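PDB 4BMD: S-M checkpoint control protein RAD4 from Schizosaccharomyces pombe, which is essential for DNA replication and acts in the checkpoint that couples S and M phases, binding both phosphorylation sites of a Crb2 dimer. Local coordinates for residues M157-R160 / F161-H165; N25-V28 / S29-H32. All coordinates share one frame; numbering follows the deposited sequence. Where two conformers were deposited one is given.

Contact 1 (M157-R160 / F161-H165); sequences MKTR and FKIQH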
loop_
_atom_site.group_PDB
_atom_site.type_symbol
_atom_site.label_atom_id
_atom_site.label_comp_id
_atom_site.label_asym_id
_atom_site.label_seq_id
_atom_site.Cartn_x
_atom_site.Cartn_y
_atom_site.Cartn_z
ATOM N N MET A 157 -10.436 14.463 -16.534
ATOM C CA MET A 157 -10.673 15.901 -16.565
ATOM C C MET A 157 -10.451 16.506 -15.182
ATOM O O MET A 157 -9.878 17.587 -15.041
ATOM C CB MET A 157 -12.107 16.171 -17.025
ATOM C CG MET A 157 -12.435 17.624 -17.323
ATOM S SD MET A 157 -14.172 17.813 -17.778
ATOM C CE MET A 157 -14.181 19.462 -18.479
ATOM N N LYS A 158 -10.920 15.793 -14.164
ATOM C CA LYS A 158 -10.777 16.230 -12.782
ATOM C C LYS A 158 -9.305 16.283 -12.379
ATOM O O LYS A 158 -8.874 17.208 -11.691
ATOM C CB LYS A 158 -11.556 15.297 -11.852
ATOM C CG LYS A 158 -11.514 15.699 -10.391
ATOM C CD LYS A 158 -12.426 14.817 -9.554
ATOM C CE LYS A 158 -13.871 14.929 -10.015
ATOM N NZ LYS A 158 -14.798 14.165 -9.133
ATOM N N THR A 159 -8.539 15.287 -12.816
ATOM C CA THR A 159 -7.108 15.237 -12.540
ATOM C C THR A 159 -6.382 16.412 -13.191
ATOM O O THR A 159 -5.541 17.056 -12.563
ATOM C CB THR A 159 -6.486 13.908 -13.016
ATOM O OG1 THR A 159 -6.935 12.840 -12.174
ATOM C CG2 THR A 159 -4.968 13.970 -12.966
ATOM N N ARG A 160 -6.717 16.691 -14.448
ATOM C CA ARG A 160 -6.111 17.806 -15.167
ATOM C C ARG A 160 -6.417 19.138 -14.489
ATOM O O ARG A 160 -5.568 20.027 -14.444
ATOM C CB ARG A 160 -6.580 17.830 -16.625
ATOM C CG ARG A 160 -6.209 16.585 -17.414
ATOM C CD ARG A 160 -6.510 16.756 -18.895
ATOM N NE ARG A 160 -6.230 15.539 -19.652
ATOM C CZ ARG A 160 -5.034 15.216 -20.135
ATOM N NH1 ARG A 160 -3.998 16.018 -19.938
ATOM N NH2 ARG A 160 -4.875 14.088 -20.813
ATOM N N PHE A 161 -7.631 19.270 -13.962
ATOM C CA PHE A 161 -8.027 20.479 -13.242
ATOM C C PHE A 161 -7.171 20.667 -11.998
ATOM O O PHE A 161 -6.667 21.760 -11.738
ATOM C CB PHE A 161 -9.500 20.413 -12.834
ATOM C CG PHE A 161 -10.458 20.634 -13.967
ATOM C CD1 PHE A 161 -10.040 21.243 -15.138
ATOM C CD2 PHE A 161 -11.781 20.236 -13.859
ATOM C CE1 PHE A 161 -10.922 21.449 -16.181
ATOM C CE2 PHE A 161 -12.669 20.439 -14.899
ATOM C CZ PHE A 161 -12.238 21.047 -16.060
ATOM N N LYS A 162 -7.017 19.592 -11.230
ATOM C CA LYS A 162 -6.244 19.630 -9.994
ATOM C C LYS A 162 -4.787 19.987 -10.258
ATOM O O LYS A 162 -4.166 20.699 -9.470
ATOM C CB LYS A 162 -6.339 18.292 -9.258
ATOM C CG LYS A 162 -7.726 17.975 -8.723
ATOM C CD LYS A 162 -7.746 16.645 -7.987
ATOM C CE LYS A 162 -9.132 16.332 -7.447
ATOM N NZ LYS A 162 -9.176 15.018 -6.748
ATOM N N ILE A 163 -4.251 19.493 -11.369
ATOM C CA ILE A 163 -2.875 19.786 -11.752
ATOM C C ILE A 163 -2.692 21.273 -12.040
ATOM O O ILE A 163 -1.738 21.893 -11.567
ATOM C CB ILE A 163 -2.441 18.951 -12.974
ATOM C CG1 ILE A 163 -2.353 17.471 -12.597
ATOM C CG2 ILE A 163 -1.104 19.437 -13.511
ATOM C CD1 ILE A 163 -1.997 16.561 -13.753
ATOM N N GLN A 164 -3.619 21.841 -12.805
ATOM C CA GLN A 164 -3.587 23.264 -13.134
ATOM C C GLN A 164 -3.688 24.130 -11.883
ATOM O O GLN A 164 -2.929 25.086 -11.721
ATOM C CB GLN A 164 -4.711 23.614 -14.110
ATOM C CG GLN A 164 -4.593 22.931 -15.462
ATOM C CD GLN A 164 -5.837 23.101 -16.317
ATOM O OE1 GLN A 164 -5.902 22.608 -17.445
ATOM N NE2 GLN A 164 -6.835 23.800 -15.782
ATOM N N HIS A 165 -4.623 23.789 -11.003
ATOM C CA HIS A 165 -4.793 24.506 -9.743
ATOM C C HIS A 165 -3.552 24.396 -8.864
ATOM O O HIS A 165 -3.107 25.384 -8.282
ATOM C CB HIS A 165 -6.013 23.984 -8.983
ATOM C CG HIS A 165 -7.318 24.492 -9.511
ATOM N ND1 HIS A 165 -7.478 25.773 -9.993
ATOM C CD2 HIS A 165 -8.527 23.892 -9.630
ATOM C CE1 HIS A 165 -8.729 25.940 -10.386
ATOM N NE2 HIS A 165 -9.385 24.813 -10.177
HETATM O O HOH W 1 -3.772 19.979 -16.942
#
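T159 and I163 meet on the packed side of helix 157-168, in the fourth BRCT domain, with the methyl CG2 of T159 4.0 Å from CD1 of I163. The two side chains cross at a slant. OG1 of T159 is hydrogen-bonded outside this contact, to T115 OG1 and S156 OG, while I163 also packs on F155, so this face is fastened to the rest of the domain. Beneath it the backbone supplies the regular i to i+4 bonds, among them I163 N to T159 O at 3.0 Å.

Next to it, K158 and K162 run side by side in the same direction, CG of K158 lying 3.8 Å from CE of K162. The extended chain of K162 carries NZ to H113 NE2, a hydrogen bond, and leaves it 6.2 Å from NZ of K158. A methionine in place of K162 would probably leave H113 NE2 without this partner, since its thioether cannot donate a hydrogen bond.

The opposite character appears at the exposed residues. CG of F161 lies beside its own backbone N and anti to the carbonyl carbon (chi1 -75°), which sets the ring under the carbonyl oxygen of M157, 3.3 Å from CG of F161 and offset toward the rim. The M157 side chain adds an oblique Met-aromatic contact, SD 5.0 Å from the ring centroid of F161, but M157 has two conformers, which makes this part doubtful. A water donates to R160 O and, weakly, to Q164 OE1. The chemistry thus implies a helix tied to neighbouring parts of the domain through the T159 hydroxyl and the K162 amine and finished, on the exposed side, by water and an apolar contact that the second conformer of M157 leaves uncertain.

Contact 2 (N25-V28 / S29-H32); sequences NTKV and SRLH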
loop_
_atom_site.group_PDB
_atom_site.type_symbol
_atom_site.label_atom_id
_atom_site.label_comp_id
_atom_site.label_asym_id
_atom_site.label_seq_id
_atom_site.Cartn_x
_atom_site.Cartn_y
_atom_site.Cartn_z
ATOM N N ASN A 25 -5.196 -10.519 18.431
ATOM C CA ASN A 25 -6.247 -11.525 18.593
ATOM C C ASN A 25 -7.562 -11.200 17.889
ATOM O O ASN A 25 -8.196 -12.081 17.306
ATOM C CB ASN A 25 -6.502 -11.797 20.077
ATOM C CG ASN A 25 -5.349 -12.520 20.743
ATOM O OD1 ASN A 25 -4.602 -13.250 20.091
ATOM N ND2 ASN A 25 -5.201 -12.325 22.049
ATOM N N THR A 26 -7.965 -9.934 17.942
ATOM C CA THR A 26 -9.205 -9.497 17.313
ATOM C C THR A 26 -9.143 -9.660 15.798
ATOM O O THR A 26 -10.080 -10.162 15.176
ATOM C CB THR A 26 -9.515 -8.027 17.647
ATOM O OG1 THR A 26 -9.549 -7.854 19.069
ATOM C CG2 THR A 26 -10.856 -7.615 17.057
ATOM N N LYS A 27 -8.026 -9.238 15.214
ATOM C CA LYS A 27 -7.847 -9.290 13.768
ATOM C C LYS A 27 -7.762 -10.726 13.260
ATOM O O LYS A 27 -8.265 -11.037 12.180
ATOM C CB LYS A 27 -6.593 -8.513 13.359
ATOM C CG LYS A 27 -6.353 -8.456 11.858
ATOM C CD LYS A 27 -7.493 -7.751 11.142
ATOM C CE LYS A 27 -7.223 -7.643 9.650
ATOM N NZ LYS A 27 -8.303 -6.904 8.942
ATOM N N VAL A 28 -7.126 -11.591 14.047
ATOM C CA VAL A 28 -6.931 -12.991 13.675
ATOM C C VAL A 28 -8.246 -13.687 13.340
ATOM O O VAL A 28 -8.378 -14.302 12.284
ATOM C CB VAL A 28 -6.224 -13.785 14.793
ATOM C CG1 VAL A 28 -6.176 -15.264 14.445
ATOM C CG2 VAL A 28 -4.825 -13.247 15.028
ATOM N N SER A 29 -9.215 -13.575 14.244
ATOM C CA SER A 29 -10.520 -14.205 14.067
ATOM C C SER A 29 -11.220 -13.704 12.808
ATOM O O SER A 29 -11.756 -14.494 12.030
ATOM C CB SER A 29 -11.403 -13.959 15.292
ATOM O OG SER A 29 -10.799 -14.475 16.467
ATOM N N ARG A 30 -11.212 -12.389 12.615
ATOM C CA ARG A 30 -11.815 -11.785 11.433
ATOM C C ARG A 30 -11.094 -12.250 10.175
ATOM O O ARG A 30 -11.723 -12.599 9.177
ATOM C CB ARG A 30 -11.763 -10.258 11.527
ATOM C CG ARG A 30 -12.361 -9.689 12.803
ATOM C CD ARG A 30 -12.332 -8.166 12.808
ATOM N NE ARG A 30 -13.236 -7.591 11.814
ATOM C CZ ARG A 30 -12.854 -7.136 10.625
ATOM N NH1 ARG A 30 -11.577 -7.182 10.272
ATOM N NH2 ARG A 30 -13.751 -6.630 9.789
ATOM N N LEU A 31 -9.767 -12.257 10.236
ATOM C CA LEU A 31 -8.946 -12.678 9.111
ATOM C C LEU A 31 -9.103 -14.174 8.863
ATOM O O LEU A 31 -9.029 -14.638 7.724
ATOM C CB LEU A 31 -7.480 -12.331 9.373
ATOM C CG LEU A 31 -6.512 -12.375 8.191
ATOM C CD1 LEU A 31 -6.968 -11.431 7.091
ATOM C CD2 LEU A 31 -5.109 -12.022 8.656
ATOM N N HIS A 32 -9.326 -14.924 9.939
ATOM C CA HIS A 32 -9.518 -16.368 9.846
ATOM C C HIS A 32 -10.799 -16.693 9.090
ATOM O O HIS A 32 -10.815 -17.572 8.228
ATOM C CB HIS A 32 -9.566 -16.997 11.241
ATOM C CG HIS A 32 -9.577 -18.494 11.230
ATOM N ND1 HIS A 32 -8.437 -19.248 11.410
ATOM C CD2 HIS A 32 -10.589 -19.378 11.063
ATOM C CE1 HIS A 32 -8.746 -20.531 11.353
ATOM N NE2 HIS A 32 -10.046 -20.637 11.143
#
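OG of S29 leans back to 3.6 Å from N25 O within helix 25-36, the alpha-helix of the beta-alpha-beta crossover between strands 17-20 and 41-42 of the third BRCT domain, so most of these contacts join residues about one turn apart. S29 is the loosely held start: its backbone N stands at a similarly long distance from that same oxygen.

R30 comes next and lays its aliphatic part against the turn behind it, CG 3.3 Å from T26 O. A bend at chi3 (68°) then swings the guanidinium across the end of K27, whose own chain bends at chi2, and NH1 of R30 ends 3.5 Å from NZ of K27. The amine lies at the edge of the guanidinium, in its plane. These are like charges, so the approach is likely to be unfavourable unless solvent or a counter-ion screens it.

L31 is the buried residue of the group. Its N donates to K27 O at 2.7 Å, while the side chain packs on F23, a loop residue that V28 touches as well; V28 and L31 thus share F23 as an apolar neighbour.

H32 closes the run. Its backbone oxygen also accepts from S36 OG, one turn further along helix 25-36, and its imidazole leads away from the preceding turn. H32 N reaches V28 O at 2.6 Å, where the N-H...O angle is 140°, and that same oxygen lies 3.1 Å from H32 CB.

In the fold
Contact 2 comes first along the chain, in the third BRCT domain, and contact 1 follows in the fourth; they share no helix, strand or sheet. Their centres are 41 Å apart, their nearest atoms about 27 Å, and they lie on opposite sides of the centre of the chain. Each domain has a parallel four-stranded sheet of order 2-1-3-4, but the helices differ in place: 25-36 connects the first and second strands of its sheet, whereas 157-168 connects the third and fourth of the other. The two contacts thus belong to successive copies of one fold in this BRCT3,4 fragment, each made entirely within its own domain.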